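Local coordinates for protein CT_858 (Chlamydia trachomatis, PDB 3DPM) that probably acts as a serine-type endopeptidase of the S41 family, cutting other proteins, at residues F295-T300 against I335-N340; I457-N462 against A482-T487. One frame throughout, in Å; residues are numbered along the deposited sequence.

Interaction 1 (F295-T300 against I335-N340)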
loop_
_atom_site.group_PDB
_atom_site.type_symbol
_atom_site.label_atom_id
_atom_site.label_comp_id
_atom_site.label_asym_id
_atom_site.label_seq_id
_atom_site.Cartn_x
_atom_site.Cartn_y
_atom_site.Cartn_z
ATOM N N PHE A 295 18.464 30.487 -17.366
ATOM C CA PHE A 295 18.736 29.778 -16.127
ATOM C C PHE A 295 17.469 29.071 -15.683
ATOM O O PHE A 295 16.411 29.688 -15.516
ATOM C CB PHE A 295 19.193 30.728 -15.024
ATOM C CG PHE A 295 19.383 30.049 -13.695
ATOM C CD1 PHE A 295 20.613 29.507 -13.343
ATOM C CD2 PHE A 295 18.316 29.920 -12.812
ATOM C CE1 PHE A 295 20.783 28.845 -12.128
ATOM C CE2 PHE A 295 18.471 29.259 -11.593
ATOM C CZ PHE A 295 19.709 28.720 -11.251
ATOM N N LEU A 296 17.591 27.773 -15.461
ATOM C CA LEU A 296 16.450 26.972 -15.078
ATOM C C LEU A 296 16.801 26.064 -13.913
ATOM O O LEU A 296 17.885 25.488 -13.862
ATOM C CB LEU A 296 16.012 26.165 -16.306
ATOM C CG LEU A 296 14.953 25.069 -16.263
ATOM C CD1 LEU A 296 15.547 23.816 -15.632
ATOM C CD2 LEU A 296 13.724 25.568 -15.512
ATOM N N ARG A 297 15.894 25.951 -12.956
ATOM C CA ARG A 297 16.154 25.072 -11.836
ATOM C C ARG A 297 15.183 23.904 -11.822
ATOM O O ARG A 297 13.972 24.102 -11.846
ATOM C CB ARG A 297 16.064 25.812 -10.492
ATOM C CG ARG A 297 16.332 24.865 -9.320
ATOM C CD ARG A 297 16.401 25.534 -7.956
ATOM N NE ARG A 297 16.346 24.526 -6.897
ATOM C CZ ARG A 297 17.267 23.584 -6.700
ATOM N NH1 ARG A 297 18.340 23.515 -7.477
ATOM N NH2 ARG A 297 17.094 22.678 -5.748
ATOM N N ILE A 298 15.729 22.689 -11.809
ATOM C CA ILE A 298 14.927 21.467 -11.732
ATOM C C ILE A 298 15.069 21.109 -10.254
ATOM O O ILE A 298 16.077 20.543 -9.848
ATOM C CB ILE A 298 15.523 20.307 -12.583
ATOM C CG1 ILE A 298 15.647 20.717 -14.054
ATOM C CG2 ILE A 298 14.633 19.074 -12.477
ATOM C CD1 ILE A 298 14.336 20.847 -14.777
ATOM N N PRO A 299 14.061 21.438 -9.436
ATOM C CA PRO A 299 14.072 21.170 -7.995
ATOM C C PRO A 299 13.855 19.721 -7.559
ATOM O O PRO A 299 14.504 19.231 -6.623
ATOM C CB PRO A 299 12.978 22.091 -7.478
ATOM C CG PRO A 299 11.954 21.994 -8.575
ATOM C CD PRO A 299 12.783 22.046 -9.855
ATOM N N THR A 300 12.946 19.037 -8.238
ATOM C CA THR A 300 12.648 17.664 -7.898
ATOM C C THR A 300 12.059 16.957 -9.096
ATOM O O THR A 300 11.697 17.595 -10.078
ATOM C CB THR A 300 11.624 17.606 -6.768
ATOM O OG1 THR A 300 11.343 16.242 -6.449
ATOM C CG2 THR A 300 10.327 18.277 -7.201
ATOM N N ILE A 335 21.773 27.257 -18.573
ATOM C CA ILE A 335 22.356 26.726 -17.339
ATOM C C ILE A 335 21.231 26.076 -16.543
ATOM O O ILE A 335 20.255 26.740 -16.192
ATOM C CB ILE A 335 22.977 27.833 -16.431
ATOM C CG1 ILE A 335 24.413 28.145 -16.842
ATOM C CG2 ILE A 335 23.002 27.367 -14.984
ATOM C CD1 ILE A 335 24.527 29.035 -18.028
ATOM N N ILE A 336 21.368 24.782 -16.268
ATOM C CA ILE A 336 20.368 24.056 -15.486
ATOM C C ILE A 336 20.882 23.854 -14.055
ATOM O O ILE A 336 21.902 23.205 -13.838
ATOM C CB ILE A 336 20.072 22.646 -16.068
ATOM C CG1 ILE A 336 19.781 22.723 -17.566
ATOM C CG2 ILE A 336 18.876 22.036 -15.352
ATOM C CD1 ILE A 336 18.564 23.532 -17.912
ATOM N N ASP A 337 20.184 24.427 -13.083
ATOM C CA ASP A 337 20.557 24.259 -11.686
ATOM C C ASP A 337 19.814 23.018 -11.194
ATOM O O ASP A 337 18.603 23.056 -10.980
ATOM C CB ASP A 337 20.128 25.470 -10.850
ATOM C CG ASP A 337 20.370 25.269 -9.352
ATOM O OD1 ASP A 337 19.829 26.057 -8.544
ATOM O OD2 ASP A 337 21.102 24.329 -8.974
ATOM N N GLN A 338 20.541 21.920 -11.012
ATOM C CA GLN A 338 19.916 20.688 -10.553
ATOM C C GLN A 338 20.454 20.188 -9.212
ATOM O O GLN A 338 20.330 19.002 -8.899
ATOM C CB GLN A 338 20.095 19.595 -11.602
ATOM C CG GLN A 338 18.987 18.568 -11.586
ATOM C CD GLN A 338 19.504 17.148 -11.576
ATOM O OE1 GLN A 338 18.775 16.217 -11.898
ATOM N NE2 GLN A 338 20.768 16.972 -11.193
ATOM N N THR A 339 21.046 21.080 -8.422
ATOM C CA THR A 339 21.590 20.702 -7.114
ATOM C C THR A 339 20.486 20.502 -6.072
ATOM O O THR A 339 19.366 20.986 -6.244
ATOM C CB THR A 339 22.526 21.785 -6.585
ATOM O OG1 THR A 339 21.817 23.031 -6.543
ATOM C CG2 THR A 339 23.760 21.915 -7.478
ATOM N N ASN A 340 20.803 19.797 -4.988
ATOM C CA ASN A 340 19.822 19.560 -3.925
ATOM C C ASN A 340 18.484 19.067 -4.455
ATOM O O ASN A 340 17.441 19.646 -4.144
ATOM C CB ASN A 340 19.593 20.846 -3.128
ATOM C CG ASN A 340 20.814 21.256 -2.343
ATOM O OD1 ASN A 340 21.915 20.776 -2.607
ATOM N ND2 ASN A 340 20.635 22.156 -1.381
#
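Arg297 and Asp337 meet where two parallel strands end, the two strands of the beta-alpha-beta unit made by strand 290-297, helix 316-330 and strand 333-337 in the S41 peptidase region. Their salt bridge, Arg297 NH1 to Asp337 OD1 at 3.1 Å, has guanidinium and carboxylate planes 44° apart. With CG anti to the backbone N (chi1 180°) and an extended chain, Arg297 runs on past Asp337 to the turn, where NH1 and NH2 (the latter at 2.9 Å) both donate to Thr339 O, which lies in the guanidinium plane. Arg297 NE donates to Ser257 O, so all three guanidinium nitrogens have polar partners. Beside Asp337, the Phe295 ring runs alongside and brings CZ to 3.3 Å from Asp337 CB. Across the sheet, Ile336 CG2 touches both Leu296 CD1 and Ile298 CG1, and Phe472 of helix 468-478 packs on Ile336. The ladder beneath is regular: Leu296 N donates to Ile335 O, Leu296 O accepts from Asp337 N, and Ile298 N reaches Asp337 O. Thr339 N donates to Asp337 OD2 from above the carboxylate plane, closing an Asx turn, and Thr339 OG1 adds a second bond at that oxygen's syn lone pair, 2.8 Å.

Interaction 2 (I457-N462 against A482-T487)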
loop_
_atom_site.group_PDB
_atom_site.type_symbol
_atom_site.label_atom_id
_atom_site.label_comp_id
_atom_site.label_asym_id
_atom_site.label_seq_id
_atom_site.Cartn_x
_atom_site.Cartn_y
_atom_site.Cartn_z
ATOM N N ILE A 457 24.320 23.147 -23.230
ATOM C CA ILE A 457 23.821 23.222 -21.863
ATOM C C ILE A 457 24.880 22.976 -20.806
ATOM O O ILE A 457 25.802 22.177 -20.984
ATOM C CB ILE A 457 22.700 22.178 -21.625
ATOM C CG1 ILE A 457 21.626 22.305 -22.705
ATOM C CG2 ILE A 457 22.084 22.374 -20.244
ATOM C CD1 ILE A 457 20.574 21.203 -22.660
ATOM N N CYS A 458 24.730 23.685 -19.697
ATOM C CA CYS A 458 25.617 23.547 -18.554
ATOM C C CYS A 458 24.706 23.123 -17.409
ATOM O O CYS A 458 23.724 23.808 -17.112
ATOM C CB CYS A 458 26.287 24.880 -18.209
ATOM S SG CYS A 458 27.474 24.737 -16.842
ATOM N N VAL A 459 25.021 21.992 -16.790
ATOM C CA VAL A 459 24.230 21.464 -15.685
ATOM C C VAL A 459 25.018 21.516 -14.376
ATOM O O VAL A 459 26.126 20.995 -14.302
ATOM C CB VAL A 459 23.825 19.994 -15.964
ATOM C CG1 VAL A 459 22.948 19.456 -14.840
ATOM C CG2 VAL A 459 23.093 19.909 -17.293
ATOM N N LEU A 460 24.435 22.141 -13.351
ATOM C CA LEU A 460 25.065 22.260 -12.030
ATOM C C LEU A 460 24.591 21.137 -11.106
ATOM O O LEU A 460 23.394 21.008 -10.839
ATOM C CB LEU A 460 24.716 23.611 -11.400
ATOM C CG LEU A 460 24.913 24.813 -12.326
ATOM C CD1 LEU A 460 24.663 26.088 -11.545
ATOM C CD2 LEU A 460 26.320 24.793 -12.929
ATOM N N ILE A 461 25.533 20.341 -10.612
ATOM C CA ILE A 461 25.214 19.216 -9.738
ATOM C C ILE A 461 25.992 19.240 -8.418
ATOM O O ILE A 461 26.995 19.951 -8.297
ATOM C CB ILE A 461 25.557 17.878 -10.429
ATOM C CG1 ILE A 461 27.047 17.858 -10.780
ATOM C CG2 ILE A 461 24.717 17.696 -11.693
ATOM C CD1 ILE A 461 27.586 16.483 -11.102
ATOM N N ASN A 462 25.526 18.467 -7.434
ATOM C CA ASN A 462 26.229 18.364 -6.151
ATOM C C ASN A 462 25.916 17.069 -5.392
ATOM O O ASN A 462 25.056 16.287 -5.808
ATOM C CB ASN A 462 25.956 19.586 -5.264
ATOM C CG ASN A 462 24.565 19.593 -4.678
ATOM O OD1 ASN A 462 24.228 20.470 -3.882
ATOM N ND2 ASN A 462 23.745 18.622 -5.066
ATOM N N ALA A 482 25.629 17.748 -22.595
ATOM C CA ALA A 482 25.885 18.859 -21.696
ATOM C C ALA A 482 27.207 18.837 -20.955
ATOM O O ALA A 482 27.905 17.824 -20.903
ATOM C CB ALA A 482 24.749 18.965 -20.686
ATOM N N LEU A 483 27.521 19.999 -20.386
ATOM C CA LEU A 483 28.721 20.242 -19.591
ATOM C C LEU A 483 28.231 20.081 -18.150
ATOM O O LEU A 483 27.309 20.770 -17.729
ATOM C CB LEU A 483 29.202 21.681 -19.803
ATOM C CG LEU A 483 30.685 22.053 -19.703
ATOM C CD1 LEU A 483 30.797 23.458 -19.111
ATOM C CD2 LEU A 483 31.443 21.059 -18.850
ATOM N N ILE A 484 28.843 19.171 -17.408
ATOM C CA ILE A 484 28.447 18.911 -16.030
ATOM C C ILE A 484 29.411 19.626 -15.103
ATOM O O ILE A 484 30.611 19.338 -15.109
ATOM C CB ILE A 484 28.487 17.401 -15.741
ATOM C CG1 ILE A 484 27.845 16.636 -16.906
ATOM C CG2 ILE A 484 27.774 17.105 -14.446
ATOM C CD1 ILE A 484 26.401 17.046 -17.201
ATOM N N VAL A 485 28.882 20.543 -14.298
ATOM C CA VAL A 485 29.707 21.329 -13.386
ATOM C C VAL A 485 29.240 21.289 -11.933
ATOM O O VAL A 485 28.053 21.371 -11.658
ATOM C CB VAL A 485 29.755 22.802 -13.868
ATOM C CG1 VAL A 485 30.515 23.679 -12.868
ATOM C CG2 VAL A 485 30.415 22.857 -15.247
ATOM N N GLY A 486 30.193 21.158 -11.012
ATOM C CA GLY A 486 29.871 21.116 -9.591
ATOM C C GLY A 486 30.654 20.043 -8.859
ATOM O O GLY A 486 31.880 19.989 -8.950
ATOM N N THR A 487 29.947 19.182 -8.132
ATOM C CA THR A 487 30.583 18.090 -7.400
ATOM C C THR A 487 29.795 16.782 -7.504
ATOM O O THR A 487 28.566 16.778 -7.567
ATOM C CB THR A 487 30.776 18.435 -5.898
ATOM O OG1 THR A 487 29.519 18.789 -5.316
ATOM C CG2 THR A 487 31.745 19.593 -5.732
#
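Ile461 CD1 presses against Ile484 CG2 at 3.4 Å, the tight spot between the two parallel strands of the beta-alpha-beta unit 457-461, 468-478, 482-486. Ile461 holds CG1 between its backbone N and carbonyl carbon (chi1 59°), which swings the delta methyl across toward Ile484, and the two side chains cross at a slant. Val459 packs on the same face as Ile484, its CB near Ile484 CD1 and its CG2 3.9 Å from Ala482 CB.

Five backbone bonds alternate along the pair. Val485 N to Val459 O, at 2.8 Å, is almost straight (178° at the hydrogen). Toward the C-terminal end the ladder slackens: Thr487 N still donates to Ile461 O, but at 3.1 Å and from above the carbonyl plane. Gly486 is what lets the strand pass here, since its backbone angles would jam a beta carbon against the preceding carbonyl O, and one would also clash with Ile461 O. Past it, partly exposed Thr487 leans its OG1 on Asn462 CB.

Against the close Ile461-Ile484 contact, the side chains of the Cys458, Leu460 and Val485 face meet at wider spacing. Cys458 SG lies 3.8 Å from Val485 CG2 and farther from Leu483 CD1, while Leu460 CD2 runs beside Val485 CB at 4.1 Å. Ala482 and Leu483, on different faces, are both partly exposed.

Helix 468-478 covers the Val459 and Ile461 side through Phe472, Leu476 and Pro473. Helix 549-563 lies against the Leu460, Leu483 and Val485 face, and strand 333-337 flanks 457-461 on its far edge.

How the interactions relate
Interaction 1 closes before interaction 2 opens along the chain, and their centres lie about 10 Å apart in one mixed sheet. Strands 333-337 and 457-461 are neighbours there, so the two pairs join into four consecutive parallel strands, 290-297, 333-337, 457-461 and 482-486. The joint is backbone: Ile336 N to Cys458 O, 2.7 Å, and Ile336 O to Leu460 N, 2.8 Å, are probable hydrogen bonds. Helices 468-478 and 549-563 each touch side chains of both contacts. The side chains of Gln338 and Asn462 lie about 10 and 14 Å from bound lactacystin (LAS). These strands thus build the sheet of the S41 peptidase region, their C-terminal ends probably toward the ligand side.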